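Pyoverdine biosynthesis protein PvcA (PDB 3E59) converts L-tyrosine to its isonitrile derivative, taking the isonitrile carbon from C2 of ribulose 5-phosphate, in the biosynthesis of paerucumarin. Local coordinates at residues A[61-66]-A[249-254]; A[150-155]-A[238-243]; A[24-29]-A[275-280]; A[86-91]-A[269-274]. All blocks are in the same frame, centred on the assembly; numbering follows the deposited sequence.

Contact 1 (A[61-66]-A[249-254]). With PO4 (phosphate ion), chain E.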
loop_
_atom_site.group_PDB
_atom_site.type_symbol
_atom_site.label_atom_id
_atom_site.label_comp_id
_atom_site.label_asym_id
_atom_site.label_seq_id
_atom_site.Cartn_x
_atom_site.Cartn_y
_atom_site.Cartn_z
ATOM N N GLU A 61 -7.407 -15.715 3.630
ATOM C CA GLU A 61 -7.718 -14.289 3.486
ATOM C C GLU A 61 -6.488 -13.427 3.771
ATOM O O GLU A 61 -5.775 -13.634 4.779
ATOM C CB GLU A 61 -8.866 -13.870 4.424
ATOM C CG GLU A 61 -10.198 -14.595 4.192
ATOM C CD GLU A 61 -11.224 -14.346 5.317
ATOM O OE1 GLU A 61 -11.384 -13.186 5.761
ATOM O OE2 GLU A 61 -11.879 -15.322 5.755
ATOM N N PHE A 62 -6.256 -12.479 2.861
ATOM C CA PHE A 62 -5.283 -11.400 3.003
ATOM C C PHE A 62 -6.016 -10.056 2.997
ATOM O O PHE A 62 -6.939 -9.843 2.208
ATOM C CB PHE A 62 -4.229 -11.422 1.863
ATOM C CG PHE A 62 -3.439 -12.700 1.792
ATOM C CD1 PHE A 62 -3.888 -13.772 1.017
ATOM C CD2 PHE A 62 -2.247 -12.842 2.503
ATOM C CE1 PHE A 62 -3.173 -14.976 0.960
ATOM C CE2 PHE A 62 -1.528 -14.027 2.457
ATOM C CZ PHE A 62 -1.993 -15.106 1.692
ATOM N N VAL A 63 -5.588 -9.163 3.887
ATOM C CA VAL A 63 -6.039 -7.776 3.919
ATOM C C VAL A 63 -4.859 -6.892 3.544
ATOM O O VAL A 63 -3.759 -7.074 4.066
ATOM C CB VAL A 63 -6.602 -7.417 5.309
ATOM C CG1 VAL A 63 -6.590 -5.907 5.552
ATOM C CG2 VAL A 63 -8.017 -7.989 5.443
ATOM N N LEU A 64 -5.095 -5.951 2.632
ATOM C CA LEU A 64 -4.057 -5.033 2.161
ATOM C C LEU A 64 -4.536 -3.573 2.112
ATOM O O LEU A 64 -5.269 -3.198 1.188
ATOM C CB LEU A 64 -3.596 -5.466 0.756
ATOM C CG LEU A 64 -2.582 -4.568 0.015
ATOM C CD1 LEU A 64 -1.353 -4.264 0.873
ATOM C CD2 LEU A 64 -2.176 -5.169 -1.331
ATOM N N PRO A 65 -4.129 -2.742 3.097
ATOM C CA PRO A 65 -4.416 -1.315 3.003
ATOM C C PRO A 65 -3.492 -0.675 1.967
ATOM O O PRO A 65 -2.256 -0.655 2.151
ATOM C CB PRO A 65 -4.093 -0.795 4.420
ATOM C CG PRO A 65 -3.946 -2.013 5.268
ATOM C CD PRO A 65 -3.414 -3.050 4.347
ATOM N N ALA A 66 -4.080 -0.175 0.880
ATOM C CA ALA A 66 -3.312 0.289 -0.282
ATOM C C ALA A 66 -4.223 0.915 -1.342
ATOM O O ALA A 66 -5.445 0.903 -1.207
ATOM C CB ALA A 66 -2.532 -0.873 -0.901
ATOM N N PRO A 249 -10.509 -10.269 11.645
ATOM C CA PRO A 249 -9.507 -10.622 12.669
ATOM C C PRO A 249 -8.420 -11.624 12.221
ATOM O O PRO A 249 -7.243 -11.441 12.553
ATOM C CB PRO A 249 -10.360 -11.223 13.797
ATOM C CG PRO A 249 -11.731 -10.643 13.587
ATOM C CD PRO A 249 -11.878 -10.593 12.099
ATOM N N ARG A 250 -8.800 -12.642 11.459
ATOM C CA ARG A 250 -7.885 -13.733 11.142
ATOM C C ARG A 250 -7.030 -13.489 9.896
ATOM O O ARG A 250 -5.963 -14.082 9.749
ATOM C CB ARG A 250 -8.644 -15.052 11.002
ATOM C CG ARG A 250 -9.534 -15.412 12.208
ATOM C CD ARG A 250 -10.082 -16.832 12.052
ATOM N NE ARG A 250 -10.914 -16.952 10.855
ATOM C CZ ARG A 250 -10.979 -18.023 10.068
ATOM N NH1 ARG A 250 -10.254 -19.109 10.326
ATOM N NH2 ARG A 250 -11.771 -17.998 9.005
ATOM N N ALA A 251 -7.493 -12.614 9.011
ATOM C CA ALA A 251 -6.820 -12.372 7.742
ATOM C C ALA A 251 -5.335 -12.094 7.952
ATOM O O ALA A 251 -4.938 -11.441 8.940
ATOM C CB ALA A 251 -7.469 -11.209 7.001
ATOM N N ILE A 252 -4.528 -12.597 7.019
ATOM C CA ILE A 252 -3.107 -12.291 6.974
ATOM C C ILE A 252 -3.008 -10.838 6.560
ATOM O O ILE A 252 -3.586 -10.427 5.552
ATOM C CB ILE A 252 -2.323 -13.208 5.977
ATOM C CG1 ILE A 252 -2.681 -14.698 6.154
ATOM C CG2 ILE A 252 -0.807 -12.959 6.062
ATOM C CD1 ILE A 252 -2.615 -15.220 7.566
ATOM N N ARG A 253 -2.289 -10.063 7.363
ATOM C CA ARG A 253 -2.194 -8.632 7.187
ATOM C C ARG A 253 -1.003 -8.228 6.281
ATOM O O ARG A 253 0.168 -8.240 6.710
ATOM C CB ARG A 253 -2.109 -7.980 8.574
ATOM C CG ARG A 253 -2.021 -6.452 8.597
ATOM C CD ARG A 253 -3.231 -5.722 7.952
ATOM N NE ARG A 253 -3.300 -4.369 8.507
ATOM C CZ ARG A 253 -2.481 -3.385 8.158
ATOM N NH1 ARG A 253 -1.556 -3.592 7.229
ATOM N NH2 ARG A 253 -2.573 -2.204 8.741
ATOM N N LEU A 254 -1.304 -7.881 5.030
ATOM C CA LEU A 254 -0.277 -7.367 4.127
ATOM C C LEU A 254 -0.157 -5.861 4.269
ATOM O O LEU A 254 -1.021 -5.214 4.859
ATOM C CB LEU A 254 -0.554 -7.742 2.675
ATOM C CG LEU A 254 -0.755 -9.214 2.294
ATOM C CD1 LEU A 254 -1.218 -9.274 0.858
ATOM C CD2 LEU A 254 0.512 -10.066 2.499
HETATM P P PO4 E . 0.233 0.050 7.544
HETATM O O1 PO4 E . 1.677 0.338 7.869
HETATM O O2 PO4 E . -0.370 1.302 6.930
HETATM O O3 PO4 E . 0.162 -1.145 6.569
HETATM O O4 PO4 E . -0.535 -0.245 8.805
#
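Val63 and Arg253 pair as parallel neighbours on strands 61-64 and 252-254, whose segment axes approach to 4.7 Å at 30°. Three backbone bonds fix the register: Ile252 N to Glu61 O (2.8 Å), Val63 N to Ile252 O (2.9 Å) and Leu254 N to Val63 O (2.8 Å). The Arg253 side chain leaves CB with CG anti to the backbone N (chi1 -179°) and bends at chi2 (60°). Arg253 CD passes Val63 CG1 at 4.1 Å. Beyond NE, Pro65 CG sits over one guanidinium face, 3.5 Å from Arg253 CZ. Arg253 NH1 divides its bonds between Leu254 O (2.9 Å) and phosphate O3, while Arg253 NH2 reaches phosphate O4 at 2.8 Å, so the guanidinium meets the anion edge-on. Ser255, His257, Gln259 and Lys265 also bind this ion, probably from the crystallisation liquor. Phe62 and Ile252 lie side by side on the other sheet face, touching helices 84-103 and 35-55 respectively. The strands are neighbours in the five-stranded parallel sheet, ordered 149-151, 108-112, 60-64, 252-255, 265-267.

Contact 2 (A[150-155]-A[238-243])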
loop_
_atom_site.group_PDB
_atom_site.type_symbol
_atom_site.label_atom_id
_atom_site.label_comp_id
_atom_site.label_asym_id
_atom_site.label_seq_id
_atom_site.Cartn_x
_atom_site.Cartn_y
_atom_site.Cartn_z
ATOM N N GLY A 150 -10.584 -8.450 -4.057
ATOM C CA GLY A 150 -11.746 -7.655 -3.654
ATOM C C GLY A 150 -11.340 -6.255 -3.223
ATOM O O GLY A 150 -10.163 -5.984 -3.007
ATOM N N VAL A 151 -12.319 -5.363 -3.114
ATOM C CA VAL A 151 -12.089 -4.011 -2.626
ATOM C C VAL A 151 -13.011 -3.744 -1.440
ATOM O O VAL A 151 -14.184 -4.112 -1.463
ATOM C CB VAL A 151 -12.286 -2.919 -3.732
ATOM C CG1 VAL A 151 -11.939 -1.548 -3.199
ATOM C CG2 VAL A 151 -11.410 -3.205 -4.951
ATOM N N PHE A 152 -12.457 -3.126 -0.406
ATOM C CA PHE A 152 -13.209 -2.692 0.757
ATOM C C PHE A 152 -12.804 -1.252 1.048
ATOM O O PHE A 152 -11.653 -0.985 1.379
ATOM C CB PHE A 152 -12.885 -3.611 1.940
ATOM C CG PHE A 152 -13.704 -3.347 3.173
ATOM C CD1 PHE A 152 -14.995 -3.880 3.299
ATOM C CD2 PHE A 152 -13.176 -2.595 4.223
ATOM C CE1 PHE A 152 -15.752 -3.645 4.439
ATOM C CE2 PHE A 152 -13.937 -2.351 5.379
ATOM C CZ PHE A 152 -15.220 -2.872 5.488
ATOM N N ASN A 153 -13.752 -0.321 0.898
ATOM C CA ASN A 153 -13.512 1.095 1.181
ATOM C C ASN A 153 -14.092 1.466 2.543
ATOM O O ASN A 153 -14.844 0.684 3.131
ATOM C CB ASN A 153 -14.130 1.975 0.086
ATOM C CG ASN A 153 -13.750 1.522 -1.319
ATOM O OD1 ASN A 153 -14.594 1.049 -2.096
ATOM N ND2 ASN A 153 -12.483 1.651 -1.648
ATOM N N LEU A 154 -13.754 2.652 3.042
ATOM C CA LEU A 154 -14.306 3.123 4.319
ATOM C C LEU A 154 -15.843 3.127 4.353
ATOM O O LEU A 154 -16.447 2.867 5.400
ATOM C CB LEU A 154 -13.758 4.510 4.674
ATOM C CG LEU A 154 -14.080 5.143 6.042
ATOM C CD1 LEU A 154 -13.801 4.210 7.221
ATOM C CD2 LEU A 154 -13.344 6.477 6.209
ATOM N N GLU A 155 -16.462 3.410 3.205
ATOM C CA GLU A 155 -17.923 3.519 3.106
ATOM C C GLU A 155 -18.633 2.171 3.095
ATOM O O GLU A 155 -19.858 2.111 3.205
ATOM C CB GLU A 155 -18.347 4.358 1.893
ATOM C CG GLU A 155 -17.705 3.972 0.579
ATOM C CD GLU A 155 -16.473 4.802 0.260
ATOM O OE1 GLU A 155 -15.654 5.081 1.171
ATOM O OE2 GLU A 155 -16.321 5.170 -0.922
ATOM N N TRP A 238 -3.107 3.920 10.989
ATOM C CA TRP A 238 -3.186 3.001 12.117
ATOM C C TRP A 238 -4.625 2.790 12.602
ATOM O O TRP A 238 -4.998 1.669 12.950
ATOM C CB TRP A 238 -2.273 3.426 13.271
ATOM C CG TRP A 238 -0.774 3.260 13.028
ATOM C CD1 TRP A 238 -0.148 2.693 11.930
ATOM C CD2 TRP A 238 0.276 3.640 13.929
ATOM N NE1 TRP A 238 1.218 2.721 12.097
ATOM C CE2 TRP A 238 1.507 3.288 13.316
ATOM C CE3 TRP A 238 0.299 4.244 15.202
ATOM C CZ2 TRP A 238 2.755 3.531 13.937
ATOM C CZ3 TRP A 238 1.547 4.486 15.815
ATOM C CH2 TRP A 238 2.750 4.128 15.173
ATOM N N ALA A 239 -5.417 3.864 12.654
ATOM C CA ALA A 239 -6.861 3.752 12.940
ATOM C C ALA A 239 -7.551 2.811 11.937
ATOM O O ALA A 239 -8.270 1.900 12.333
ATOM C CB ALA A 239 -7.531 5.135 12.926
ATOM N N TRP A 240 -7.320 3.037 10.640
ATOM C CA TRP A 240 -7.854 2.162 9.577
ATOM C C TRP A 240 -7.430 0.708 9.788
ATOM O O TRP A 240 -8.250 -0.207 9.695
ATOM C CB TRP A 240 -7.385 2.666 8.202
ATOM C CG TRP A 240 -7.929 1.957 6.948
ATOM C CD1 TRP A 240 -7.197 1.581 5.848
ATOM C CD2 TRP A 240 -9.294 1.584 6.657
ATOM N NE1 TRP A 240 -8.013 1.003 4.895
ATOM C CE2 TRP A 240 -9.302 0.993 5.362
ATOM C CE3 TRP A 240 -10.503 1.699 7.352
ATOM C CZ2 TRP A 240 -10.476 0.511 4.757
ATOM C CZ3 TRP A 240 -11.678 1.198 6.746
ATOM C CH2 TRP A 240 -11.647 0.619 5.462
ATOM N N GLY A 241 -6.146 0.499 10.081
ATOM C CA GLY A 241 -5.641 -0.840 10.398
ATOM C C GLY A 241 -6.344 -1.502 11.577
ATOM O O GLY A 241 -6.666 -2.703 11.535
ATOM N N ALA A 242 -6.577 -0.715 12.628
ATOM C CA ALA A 242 -7.278 -1.181 13.824
ATOM C C ALA A 242 -8.741 -1.545 13.533
ATOM O O ALA A 242 -9.235 -2.599 13.966
ATOM C CB ALA A 242 -7.181 -0.137 14.928
ATOM N N LEU A 243 -9.417 -0.678 12.777
ATOM C CA LEU A 243 -10.749 -0.968 12.270
ATOM C C LEU A 243 -10.787 -2.304 11.508
ATOM O O LEU A 243 -11.631 -3.147 11.779
ATOM C CB LEU A 243 -11.267 0.200 11.402
ATOM C CG LEU A 243 -12.662 0.037 10.768
ATOM C CD1 LEU A 243 -13.355 1.377 10.562
ATOM C CD2 LEU A 243 -12.612 -0.753 9.451
#
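Trp240 and Phe152 are brought together by matching first torsions: CG stands anti to the backbone N in both (chi1 -175° and -174°), carrying the indole and phenyl groups toward each other. The rings meet obliquely, Trp240 CH2 lying 3.8 Å from Phe152 CE2 and likewise close to CD2, so the evidence is for apolar contact through the outer end of the six-membered indole ring. Phe152 O approaches the indole edge in its plane, 3.9 Å from Trp240 CZ2. Leu154 runs past the indole in the reverse direction and places CD1 3.7 Å from Trp240 CZ3; the same methyl is 4.4 Å from Leu243 CD1, one helical turn further on. Topologically, helix 219-247 is thereby packed against the chain leaving strand 149-151, an outermost strand of the five-stranded parallel sheet, just where a short 3-10 segment begins at Leu154. No hydrogen bond crosses between the segments. The indole NE1 instead donates to Cys113 O, a bond that ties the orientation of the ring to the loop following strand 108-112. Phe248 packs edge-to-face with Phe152, and Leu174 and Tyr178 of helix 167-178 touch Leu243.

Contact 3 (A[24-29]-A[275-280])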
loop_
_atom_site.group_PDB
_atom_site.type_symbol
_atom_site.label_atom_id
_atom_site.label_comp_id
_atom_site.label_asym_id
_atom_site.label_seq_id
_atom_site.Cartn_x
_atom_site.Cartn_y
_atom_site.Cartn_z
ATOM N N ARG A 24 8.893 -6.610 1.310
ATOM C CA ARG A 24 9.558 -5.316 1.481
ATOM C C ARG A 24 10.407 -5.373 2.744
ATOM O O ARG A 24 9.917 -5.788 3.802
ATOM C CB ARG A 24 8.540 -4.197 1.645
ATOM C CG ARG A 24 7.739 -3.938 0.436
ATOM C CD ARG A 24 6.811 -2.781 0.646
ATOM N NE ARG A 24 5.806 -2.806 -0.415
ATOM C CZ ARG A 24 5.774 -2.006 -1.478
ATOM N NH1 ARG A 24 6.673 -1.038 -1.653
ATOM N NH2 ARG A 24 4.808 -2.167 -2.360
ATOM N N ARG A 25 11.675 -4.980 2.621
ATOM C CA ARG A 25 12.582 -4.856 3.763
ATOM C C ARG A 25 12.923 -3.383 3.912
ATOM O O ARG A 25 12.822 -2.640 2.935
ATOM C CB ARG A 25 13.872 -5.642 3.518
ATOM C CG ARG A 25 13.694 -7.146 3.313
ATOM C CD ARG A 25 15.046 -7.838 3.254
ATOM N NE ARG A 25 15.757 -7.756 4.533
ATOM C CZ ARG A 25 17.074 -7.894 4.687
ATOM N NH1 ARG A 25 17.865 -8.119 3.642
ATOM N NH2 ARG A 25 17.602 -7.800 5.900
ATOM N N TYR A 26 13.304 -2.952 5.119
ATOM C CA TYR A 26 13.836 -1.602 5.311
ATOM C C TYR A 26 15.141 -1.487 4.533
ATOM O O TYR A 26 16.015 -2.330 4.705
ATOM C CB TYR A 26 14.052 -1.291 6.804
ATOM C CG TYR A 26 12.760 -1.225 7.591
ATOM C CD1 TYR A 26 11.972 -0.067 7.589
ATOM C CD2 TYR A 26 12.306 -2.333 8.310
ATOM C CE1 TYR A 26 10.783 -0.010 8.311
ATOM C CE2 TYR A 26 11.114 -2.287 9.033
ATOM C CZ TYR A 26 10.363 -1.131 9.025
ATOM O OH TYR A 26 9.194 -1.084 9.722
ATOM N N PRO A 27 15.268 -0.467 3.648
ATOM C CA PRO A 27 16.520 -0.283 2.881
ATOM C C PRO A 27 17.741 -0.291 3.802
ATOM O O PRO A 27 18.791 -0.815 3.430
ATOM C CB PRO A 27 16.348 1.108 2.244
ATOM C CG PRO A 27 14.858 1.279 2.130
ATOM C CD PRO A 27 14.264 0.567 3.320
ATOM N N GLU A 28 17.582 0.271 5.001
ATOM C CA GLU A 28 18.652 0.330 6.002
ATOM C C GLU A 28 19.131 -1.047 6.503
ATOM O O GLU A 28 20.232 -1.161 7.046
ATOM C CB GLU A 28 18.224 1.217 7.184
ATOM C CG GLU A 28 18.066 2.709 6.814
ATOM C CD GLU A 28 16.728 3.059 6.152
ATOM O OE1 GLU A 28 15.860 2.160 5.977
ATOM O OE2 GLU A 28 16.531 4.254 5.828
ATOM N N HIS A 29 18.315 -2.083 6.308
ATOM C CA HIS A 29 18.658 -3.440 6.765
ATOM C C HIS A 29 19.253 -4.335 5.677
ATOM O O HIS A 29 19.792 -5.395 5.984
ATOM C CB HIS A 29 17.441 -4.146 7.384
ATOM C CG HIS A 29 16.864 -3.447 8.576
ATOM N ND1 HIS A 29 15.627 -3.763 9.090
ATOM C CD2 HIS A 29 17.348 -2.446 9.353
ATOM C CE1 HIS A 29 15.375 -2.999 10.139
ATOM N NE2 HIS A 29 16.401 -2.184 10.315
ATOM N N ASP A 275 13.328 0.861 -4.721
ATOM C CA ASP A 275 12.894 1.534 -3.509
ATOM C C ASP A 275 11.789 0.737 -2.836
ATOM O O ASP A 275 10.691 0.607 -3.386
ATOM C CB ASP A 275 12.422 2.952 -3.837
ATOM C CG ASP A 275 11.946 3.729 -2.614
ATOM O OD1 ASP A 275 12.019 3.226 -1.460
ATOM O OD2 ASP A 275 11.471 4.866 -2.815
ATOM N N ASP A 276 12.083 0.215 -1.642
ATOM C CA ASP A 276 11.105 -0.573 -0.863
ATOM C C ASP A 276 9.894 0.223 -0.381
ATOM O O ASP A 276 8.874 -0.372 -0.034
ATOM C CB ASP A 276 11.772 -1.245 0.352
ATOM C CG ASP A 276 12.683 -2.389 -0.041
ATOM O OD1 ASP A 276 12.189 -3.527 -0.252
ATOM O OD2 ASP A 276 13.904 -2.144 -0.127
ATOM N N TRP A 277 10.019 1.551 -0.323
ATOM C CA TRP A 277 8.900 2.432 0.028
ATOM C C TRP A 277 8.017 2.854 -1.169
ATOM O O TRP A 277 6.948 3.453 -0.981
ATOM C CB TRP A 277 9.417 3.692 0.761
ATOM C CG TRP A 277 9.935 3.391 2.139
ATOM C CD1 TRP A 277 11.238 3.198 2.506
ATOM C CD2 TRP A 277 9.152 3.224 3.331
ATOM N NE1 TRP A 277 11.315 2.931 3.851
ATOM C CE2 TRP A 277 10.050 2.943 4.385
ATOM C CE3 TRP A 277 7.785 3.304 3.615
ATOM C CZ2 TRP A 277 9.621 2.721 5.705
ATOM C CZ3 TRP A 277 7.356 3.095 4.942
ATOM C CH2 TRP A 277 8.278 2.804 5.962
ATOM N N LEU A 278 8.466 2.564 -2.388
ATOM C CA LEU A 278 7.781 3.073 -3.572
ATOM C C LEU A 278 6.564 2.225 -3.903
ATOM O O LEU A 278 6.639 0.997 -3.905
ATOM C CB LEU A 278 8.726 3.137 -4.783
ATOM C CG LEU A 278 8.204 3.853 -6.044
ATOM C CD1 LEU A 278 7.757 5.292 -5.740
ATOM C CD2 LEU A 278 9.279 3.855 -7.136
ATOM N N THR A 279 5.455 2.905 -4.189
ATOM C CA THR A 279 4.209 2.271 -4.573
ATOM C C THR A 279 3.704 2.866 -5.911
ATOM O O THR A 279 4.079 3.987 -6.264
ATOM C CB THR A 279 3.155 2.429 -3.480
ATOM O OG1 THR A 279 2.899 3.818 -3.281
ATOM C CG2 THR A 279 3.631 1.786 -2.147
ATOM N N PRO A 280 2.889 2.098 -6.669
ATOM C CA PRO A 280 2.424 2.524 -8.005
ATOM C C PRO A 280 1.644 3.846 -8.074
ATOM O O PRO A 280 1.657 4.495 -9.116
ATOM C CB PRO A 280 1.565 1.352 -8.480
ATOM C CG PRO A 280 1.273 0.524 -7.276
ATOM C CD PRO A 280 2.413 0.738 -6.331
HETATM O O HOH W 1 5.122 -1.279 -4.869
HETATM O O HOH W 2 13.305 3.025 5.848
#
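Arg24 and Asp276 meet through hydrogen bonds made largely to backbone atoms. Arg24 NH1 donates to Asp276 O (2.8 Å, 166° at the hydrogen) and to Leu278 O (3.0 Å, 170°). Both acceptors lie near the guanidinium plane, whereas NH1 stands above each carbonyl plane. The arm that delivers it is extended from CG to NE. Arg25 N reaches Asp276 OD1 at 3.3 Å from above the carboxylate plane; that carboxylate also forms a salt bridge with Arg30.

Water extends the polar network twice. One molecule accepts from Arg24 NH2 and donates to Leu278 O; another accepts from Trp277 NE1 (2.8 Å) and donates to Glu28 OE1 (2.7 Å).

Apolar contact centres on the indole, which also touches helix 193-210. Tyr26 CE1 comes obliquely to Trp277 CZ2 at 3.9 Å, and Pro27 of helix 27-30 crosses the indole side chain at about a right angle, Pro27 CD lying 3.8 Å from Trp277 NE1.

Within the loop joining strands 265-267 and 284-287, Asp275 OD1 accepts from Trp277 N at 2.8 Å. This is an Asx turn, superimposed on a type I beta turn from Asp275 to Leu278, whose carbonyls at Asp276 and Leu278 are clasped by the arginine.

Contact 4 (A[86-91]-A[269-274])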
loop_
_atom_site.group_PDB
_atom_site.type_symbol
_atom_site.label_atom_id
_atom_site.label_comp_id
_atom_site.label_asym_id
_atom_site.label_seq_id
_atom_site.Cartn_x
_atom_site.Cartn_y
_atom_site.Cartn_z
ATOM N N GLU A 86 -0.531 0.614 -11.546
ATOM C CA GLU A 86 -1.617 -0.075 -10.823
ATOM C C GLU A 86 -1.973 -1.405 -11.472
ATOM O O GLU A 86 -2.171 -2.409 -10.769
ATOM C CB GLU A 86 -2.887 0.769 -10.751
ATOM C CG GLU A 86 -2.922 1.789 -9.638
ATOM C CD GLU A 86 -2.203 3.067 -10.000
ATOM O OE1 GLU A 86 -1.604 3.145 -11.093
ATOM O OE2 GLU A 86 -2.255 4.004 -9.197
ATOM N N ARG A 87 -2.048 -1.408 -12.808
ATOM C CA ARG A 87 -2.529 -2.566 -13.563
ATOM C C ARG A 87 -1.663 -3.789 -13.334
ATOM O O ARG A 87 -2.170 -4.869 -13.020
ATOM C CB ARG A 87 -2.631 -2.265 -15.059
ATOM C CG ARG A 87 -3.064 -3.491 -15.893
ATOM C CD ARG A 87 -3.268 -3.135 -17.354
ATOM N NE ARG A 87 -3.997 -1.876 -17.533
ATOM C CZ ARG A 87 -5.321 -1.779 -17.662
ATOM N NH1 ARG A 87 -6.087 -2.867 -17.625
ATOM N NH2 ARG A 87 -5.882 -0.589 -17.834
ATOM N N LEU A 88 -0.355 -3.613 -13.470
ATOM C CA LEU A 88 0.578 -4.722 -13.260
ATOM C C LEU A 88 0.665 -5.140 -11.797
ATOM O O LEU A 88 0.890 -6.310 -11.502
ATOM C CB LEU A 88 1.955 -4.363 -13.804
ATOM C CG LEU A 88 2.042 -4.262 -15.329
ATOM C CD1 LEU A 88 3.332 -3.605 -15.698
ATOM C CD2 LEU A 88 1.935 -5.653 -15.970
ATOM N N SER A 89 0.499 -4.186 -10.882
ATOM C CA SER A 89 0.482 -4.511 -9.456
ATOM C C SER A 89 -0.734 -5.364 -9.087
ATOM O O SER A 89 -0.608 -6.363 -8.356
ATOM C CB SER A 89 0.526 -3.246 -8.598
ATOM O OG SER A 89 1.712 -2.523 -8.844
ATOM N N LEU A 90 -1.908 -4.970 -9.581
ATOM C CA LEU A 90 -3.138 -5.722 -9.299
ATOM C C LEU A 90 -3.121 -7.097 -9.954
ATOM O O LEU A 90 -3.647 -8.072 -9.401
ATOM C CB LEU A 90 -4.377 -4.942 -9.740
ATOM C CG LEU A 90 -4.693 -3.648 -8.969
ATOM C CD1 LEU A 90 -5.601 -2.739 -9.796
ATOM C CD2 LEU A 90 -5.295 -3.979 -7.596
ATOM N N SER A 91 -2.523 -7.173 -11.141
ATOM C CA SER A 91 -2.411 -8.442 -11.845
ATOM C C SER A 91 -1.467 -9.375 -11.077
ATOM O O SER A 91 -1.735 -10.576 -10.932
ATOM C CB SER A 91 -1.939 -8.207 -13.279
ATOM O OG SER A 91 -1.815 -9.438 -13.957
ATOM N N HIS A 269 5.952 -6.568 -2.089
ATOM C CA HIS A 269 6.158 -5.896 -3.362
ATOM C C HIS A 269 5.165 -6.395 -4.395
ATOM O O HIS A 269 4.681 -7.531 -4.312
ATOM C CB HIS A 269 7.590 -6.083 -3.859
ATOM C CG HIS A 269 8.588 -5.180 -3.197
ATOM N ND1 HIS A 269 8.654 -3.825 -3.453
ATOM C CD2 HIS A 269 9.596 -5.446 -2.331
ATOM C CE1 HIS A 269 9.644 -3.291 -2.759
ATOM N NE2 HIS A 269 10.240 -4.256 -2.080
ATOM N N MET A 270 4.844 -5.526 -5.344
ATOM C CA MET A 270 3.854 -5.826 -6.390
ATOM C C MET A 270 4.408 -5.663 -7.821
ATOM O O MET A 270 3.757 -6.066 -8.788
ATOM C CB MET A 270 2.614 -4.946 -6.214
ATOM C CG MET A 270 1.855 -5.132 -4.905
ATOM S SD MET A 270 0.478 -3.995 -4.802
ATOM C CE MET A 270 1.336 -2.414 -4.798
ATOM N N MET A 271 5.582 -5.047 -7.940
ATOM C CA MET A 271 6.346 -4.908 -9.197
ATOM C C MET A 271 7.792 -4.814 -8.757
ATOM O O MET A 271 8.056 -4.344 -7.644
ATOM C CB MET A 271 6.039 -3.594 -9.909
ATOM C CG MET A 271 4.727 -3.524 -10.639
ATOM S SD MET A 271 4.479 -1.879 -11.336
ATOM C CE MET A 271 5.651 -1.881 -12.678
ATOM N N PRO A 272 8.741 -5.254 -9.614
ATOM C CA PRO A 272 10.142 -5.001 -9.300
ATOM C C PRO A 272 10.409 -3.502 -9.098
ATOM O O PRO A 272 9.911 -2.671 -9.862
ATOM C CB PRO A 272 10.869 -5.529 -10.536
ATOM C CG PRO A 272 9.943 -6.609 -11.077
ATOM C CD PRO A 272 8.584 -6.023 -10.867
ATOM N N THR A 273 11.168 -3.173 -8.056
ATOM C CA THR A 273 11.554 -1.791 -7.758
ATOM C C THR A 273 12.769 -1.754 -6.832
ATOM O O THR A 273 12.944 -2.636 -5.986
ATOM C CB THR A 273 10.361 -0.957 -7.179
ATOM O OG1 THR A 273 10.729 0.423 -7.065
ATOM C CG2 THR A 273 9.898 -1.468 -5.824
ATOM N N ARG A 274 13.605 -0.730 -7.003
ATOM C CA ARG A 274 14.772 -0.498 -6.152
ATOM C C ARG A 274 14.392 0.060 -4.770
ATOM O O ARG A 274 15.066 -0.220 -3.783
ATOM C CB ARG A 274 15.725 0.492 -6.838
#
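Ser89 OG, the polar atom at the centre of the contact, is hydrogen-bonded to Ala85 O one turn earlier in its own helix, and around it gather the two methionines of segment 269-274. Met271 CG lies 3.6 Å from Ser89 OG, and Met270 CB 3.7 Å from the same Ser89 OG; these are van der Waals contacts, and no hydrogen bond crosses between the segments. While the hydroxyl serves its own helix, Ser89 CB lies 3.6 Å from Met270 CB.

The methionines reach the helix differently. Met270 SD lies 3.9 Å from Ser89 CB, and the bend at chi3 (-63°) turns Met270 CE back to 4.0 Å from the same Ser89 CB. Met271 bends the opposite way at its last torsion (72°) and carries Met271 CE to Leu88 CD1 at 4.2 Å, the two side chains crossing at about a right angle. The backbones themselves approach closely, Ser89 CA to Met270 CA being 4.7 Å.

Pro280 touches both Ser89 and Met270, while Phe292 and Leu294 of strand 292-295 touch Leu88 and Met271. Helix 84-103 thus packs against the loop linking strand 265-267 of the parallel sheet to strand 284-287 of the mixed sheet.

Contacts 1 and 2 have centres 10 Å apart and touch beside the phosphate-binding arginine: Arg253 NH2 lies 3.7 Å from Gly241 CA, and Pro65 CB 4.2 Å from Trp240 CD1. Both reach the parallel sheet, and helix 219-247 leads directly into strand 252-255. Contacts 3 and 4, with centres 13 Å apart, share the loop after strand 265-267. Asp276 OD1 and His269 NE2 (2.8 Å) probably form a hydrogen bond between them, while Pro280 CG packs 3.5 Å from Ser89 OG. Contacts 2 and 3 lie on opposite sides of the chain's centre, about 23 Å apart between centres. Contact 3 is connected to the phosphate surroundings through Trp277, whose ring meets that of phosphate-binding His257.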